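Local coordinates for periplasmic His/Glu/Gln/Arg/opine family-binding protein (Silicibacter pomeroyi, PDB 3I6V) that binds lysine in the periplasm and probably delivers amino acids of this kind to an ABC transporter, at residues L60-I74 against P175-S187. Sequence-based numbering, arbitrary orientation. Where two conformers were deposited one is given.
Sequences LVSGNYDTIIAGMSI and PLGGGVGMGLRES. With NA (sodium ion), chain C; LYS (lysine), chain B.
R185 lies against the end of helix 56-61 and the turn after it, and its chain can be followed outward. CB leads to CG, which packs on L60 CG at 4.0 Å; CD then passes the carbonyl oxygens of L60 and V61. A bend at chi3 (-70°) swings the guanidinium in among three acceptors at its edge. NH1 donates to L60 O (2.9 Å) and to Y65 O (2.8 Å), while NH2 meets D66 OD1 on its anti side at 2.8 Å, a salt bridge with the two planes nearly perpendicular (83°). Only arginine offers so many N-H groups in one plane. L60 O also accepts from G63 N, arriving from the opposite face, in the Schellman motif where G63 supplies the positive phi. D66 OD1 is shared with R8, and R185 NH2 with D188, so the charges form a network. Water 1 lies over the guanidinium face and joins D66 O to R185 N.

Farther on, I68 and G183 form an antiparallel hydrogen-bonded pair (I68 N to G183 O, 2.7 Å). G183, having no side chain, lets its backbone lie close against I68 and the end of L60. M182 CE, turned back by chi3, touches T67 CB at 3.8 Å. Between the two pairings water 2 accepts from A70 N and M72 N and donates to G181 O. Beyond it G181 N binds M72 O and I74 N binds G179 O (2.9 Å).

This second pairing runs directly beside the ligand pocket: S73 N donates to the carboxylate of the bound lysine, whose alpha-amino N donates to G71 O and S73 OG, at the interdomain cleft of a family 3 solute-binding protein.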
# COMPACT_ATOMS: atom_id res chain seq x y z
N LEU A 60 -12.51 -9.92 1.82
CA LEU A 60 -13.45 -9.00 1.18
C LEU A 60 -14.48 -9.81 0.41
O LEU A 60 -15.69 -9.57 0.52
CB LEU A 60 -12.73 -8.06 0.17
CG LEU A 60 -13.63 -7.30 -0.83
CD1 LEU A 60 -14.42 -6.22 -0.11
CD2 LEU A 60 -12.80 -6.64 -1.94
N VAL A 61 -14.00 -10.76 -0.38
CA VAL A 61 -14.91 -11.59 -1.22
C VAL A 61 -15.94 -12.35 -0.35
O VAL A 61 -17.09 -12.47 -0.75
CB VAL A 61 -14.10 -12.54 -2.17
CG1 VAL A 61 -15.01 -13.55 -2.89
CG2 VAL A 61 -13.31 -11.69 -3.21
N SER A 62 -15.54 -12.82 0.85
CA SER A 62 -16.42 -13.60 1.72
C SER A 62 -17.36 -12.72 2.55
O SER A 62 -18.20 -13.22 3.30
CB SER A 62 -15.61 -14.51 2.67
OG SER A 62 -14.70 -15.31 1.94
N GLY A 63 -17.19 -11.40 2.43
CA GLY A 63 -18.10 -10.48 3.08
C GLY A 63 -17.74 -10.06 4.49
O GLY A 63 -18.60 -9.53 5.18
N ASN A 64 -16.49 -10.24 4.92
CA ASN A 64 -16.04 -9.74 6.24
C ASN A 64 -16.02 -8.22 6.37
O ASN A 64 -16.11 -7.68 7.49
CB ASN A 64 -14.64 -10.26 6.60
CG ASN A 64 -14.60 -11.77 6.80
OD1 ASN A 64 -15.49 -12.50 6.38
ND2 ASN A 64 -13.52 -12.24 7.42
N TYR A 65 -15.87 -7.53 5.24
CA TYR A 65 -15.93 -6.08 5.18
C TYR A 65 -16.27 -5.74 3.73
O TYR A 65 -16.45 -6.66 2.91
CB TYR A 65 -14.60 -5.41 5.62
CG TYR A 65 -13.40 -6.22 5.22
CD1 TYR A 65 -12.91 -7.23 6.06
CD2 TYR A 65 -12.77 -6.02 3.98
CE1 TYR A 65 -11.82 -8.02 5.69
CE2 TYR A 65 -11.65 -6.81 3.59
CZ TYR A 65 -11.19 -7.81 4.45
OH TYR A 65 -10.13 -8.61 4.13
N ASP A 66 -16.33 -4.45 3.41
CA ASP A 66 -16.89 -4.04 2.12
C ASP A 66 -15.92 -3.36 1.17
O ASP A 66 -16.25 -3.21 -0.02
CB ASP A 66 -18.12 -3.14 2.33
CG ASP A 66 -19.15 -3.80 3.25
OD1 ASP A 66 -19.55 -4.95 2.98
OD2 ASP A 66 -19.49 -3.19 4.28
N THR A 67 -14.80 -2.88 1.68
CA THR A 67 -13.79 -2.27 0.82
C THR A 67 -12.40 -2.67 1.27
O THR A 67 -12.20 -3.08 2.43
CB THR A 67 -13.85 -0.71 0.84
OG1 THR A 67 -13.33 -0.25 2.10
CG2 THR A 67 -15.26 -0.18 0.65
N ILE A 68 -11.43 -2.56 0.36
CA ILE A 68 -10.01 -2.63 0.74
C ILE A 68 -9.40 -1.26 0.48
O ILE A 68 -9.47 -0.78 -0.64
CB ILE A 68 -9.26 -3.71 -0.06
CG1 ILE A 68 -9.81 -5.10 0.29
CG2 ILE A 68 -7.74 -3.64 0.22
CD1 ILE A 68 -9.25 -6.20 -0.63
N ILE A 69 -8.87 -0.62 1.53
CA ILE A 69 -8.16 0.63 1.36
C ILE A 69 -6.86 0.43 2.16
O ILE A 69 -6.82 0.59 3.39
CB ILE A 69 -9.01 1.85 1.79
CG1 ILE A 69 -8.28 3.18 1.54
CG2 ILE A 69 -9.54 1.71 3.26
CD1 ILE A 69 -9.16 4.44 1.85
N ALA A 70 -5.81 -0.01 1.46
CA ALA A 70 -4.67 -0.66 2.12
C ALA A 70 -3.44 -0.61 1.22
O ALA A 70 -2.73 -1.61 1.06
CB ALA A 70 -5.02 -2.15 2.47
N GLY A 71 -3.20 0.56 0.62
CA GLY A 71 -2.05 0.76 -0.29
C GLY A 71 -1.96 -0.26 -1.43
O GLY A 71 -0.86 -0.58 -1.87
N MET A 72 -3.11 -0.74 -1.91
CA MET A 72 -3.16 -1.85 -2.90
C MET A 72 -3.12 -1.25 -4.32
O MET A 72 -4.01 -0.48 -4.66
CB MET A 72 -4.46 -2.65 -2.75
CG MET A 72 -4.58 -3.93 -3.70
SD MET A 72 -6.02 -4.96 -3.40
CE MET A 72 -5.38 -5.94 -2.07
N SER A 73 -2.10 -1.60 -5.10
CA SER A 73 -2.01 -1.18 -6.48
C SER A 73 -3.09 -1.82 -7.33
O SER A 73 -3.42 -3.01 -7.17
CB SER A 73 -0.65 -1.58 -7.07
OG SER A 73 0.38 -0.81 -6.45
N ILE A 74 -3.63 -1.02 -8.25
CA ILE A 74 -4.60 -1.51 -9.22
C ILE A 74 -3.83 -2.39 -10.22
O ILE A 74 -2.88 -1.91 -10.81
CB ILE A 74 -5.24 -0.34 -9.96
CG1 ILE A 74 -6.13 0.45 -9.01
CG2 ILE A 74 -6.14 -0.86 -11.14
CD1 ILE A 74 -6.38 1.92 -9.49
N PRO A 175 9.18 1.27 -11.89
CA PRO A 175 7.75 1.61 -11.84
C PRO A 175 6.90 0.33 -11.86
O PRO A 175 7.12 -0.52 -12.71
CB PRO A 175 7.53 2.46 -13.11
CG PRO A 175 8.93 2.72 -13.68
CD PRO A 175 9.76 1.53 -13.22
N LEU A 176 5.97 0.17 -10.92
CA LEU A 176 5.13 -1.03 -10.92
C LEU A 176 3.73 -0.67 -10.55
O LEU A 176 3.53 0.06 -9.56
CB LEU A 176 5.67 -2.08 -9.90
CG LEU A 176 6.88 -2.93 -10.22
CD1 LEU A 176 7.24 -3.85 -9.01
CD2 LEU A 176 6.63 -3.79 -11.51
N GLY A 177 2.75 -1.16 -11.33
CA GLY A 177 1.35 -1.12 -10.90
C GLY A 177 0.64 0.16 -11.28
O GLY A 177 1.27 1.13 -11.70
N GLY A 178 -0.69 0.18 -11.11
CA GLY A 178 -1.51 1.26 -11.63
C GLY A 178 -1.87 2.40 -10.67
O GLY A 178 -2.85 3.09 -10.89
N GLY A 179 -1.07 2.62 -9.64
CA GLY A 179 -1.50 3.57 -8.63
C GLY A 179 -2.34 2.79 -7.61
O GLY A 179 -2.90 1.75 -7.93
N VAL A 180 -2.41 3.30 -6.38
CA VAL A 180 -3.20 2.67 -5.33
C VAL A 180 -4.70 3.03 -5.52
O VAL A 180 -5.06 4.19 -5.79
CB VAL A 180 -2.66 3.10 -3.94
CG1 VAL A 180 -3.46 2.49 -2.86
CG2 VAL A 180 -1.19 2.62 -3.79
N GLY A 181 -5.58 2.05 -5.38
CA GLY A 181 -7.02 2.29 -5.51
C GLY A 181 -7.74 1.45 -4.49
O GLY A 181 -7.12 0.55 -3.88
N MET A 182 -9.01 1.73 -4.27
CA MET A 182 -9.81 0.93 -3.32
C MET A 182 -10.34 -0.27 -4.05
O MET A 182 -10.79 -0.15 -5.22
CB MET A 182 -11.03 1.71 -2.77
CG MET A 182 -10.72 2.96 -1.93
SD MET A 182 -12.17 3.97 -1.38
CE MET A 182 -13.17 2.59 -0.83
N GLY A 183 -10.34 -1.40 -3.36
CA GLY A 183 -10.88 -2.63 -3.90
C GLY A 183 -12.26 -2.89 -3.32
O GLY A 183 -12.51 -2.61 -2.15
N LEU A 184 -13.17 -3.39 -4.14
CA LEU A 184 -14.51 -3.78 -3.70
C LEU A 184 -14.94 -5.05 -4.40
O LEU A 184 -14.36 -5.40 -5.44
CB LEU A 184 -15.55 -2.71 -4.04
CG LEU A 184 -15.37 -1.37 -3.31
CD1 LEU A 184 -14.59 -0.43 -4.22
CD2 LEU A 184 -16.75 -0.81 -2.99
N ARG A 185 -15.99 -5.70 -3.90
CA ARG A 185 -16.49 -6.90 -4.57
C ARG A 185 -17.01 -6.50 -5.95
O ARG A 185 -17.50 -5.37 -6.13
CB ARG A 185 -17.63 -7.58 -3.78
CG ARG A 185 -17.17 -8.35 -2.48
CD ARG A 185 -18.43 -8.93 -1.75
NE ARG A 185 -19.24 -7.84 -1.15
CZ ARG A 185 -18.93 -7.23 -0.00
NH1 ARG A 185 -17.83 -7.59 0.68
NH2 ARG A 185 -19.70 -6.24 0.46
N GLU A 186 -16.92 -7.43 -6.90
CA GLU A 186 -17.41 -7.15 -8.27
C GLU A 186 -18.93 -6.97 -8.35
O GLU A 186 -19.42 -6.43 -9.34
CB GLU A 186 -16.94 -8.24 -9.23
CG GLU A 186 -15.39 -8.26 -9.29
CD GLU A 186 -14.82 -9.41 -10.12
OE1 GLU A 186 -15.38 -10.54 -10.14
OE2 GLU A 186 -13.76 -9.18 -10.73
N SER A 187 -19.65 -7.41 -7.32
CA SER A 187 -21.10 -7.26 -7.29
C SER A 187 -21.47 -5.94 -6.57
O SER A 187 -22.65 -5.64 -6.32
CB SER A 187 -21.73 -8.46 -6.59
OG SER A 187 -21.12 -8.60 -5.30
NA NA C . -12.69 -7.25 -11.65
N LYS B . 1.25 -1.44 -3.79
CA LYS B . 1.89 -2.80 -3.71
C LYS B . 0.91 -3.88 -4.11
O LYS B . -0.28 -3.57 -4.30
CB LYS B . 2.41 -3.07 -2.28
CG LYS B . 1.33 -3.20 -1.20
CD LYS B . 1.99 -3.40 0.20
CE LYS B . 0.94 -3.63 1.35
NZ LYS B . 1.66 -3.70 2.72
OXT LYS B . 1.29 -5.08 -4.24
O HOH W 1 -17.53 -4.71 -1.73
O HOH W 2 -5.84 0.41 -1.48
O HOH W 3 1.05 1.19 -8.07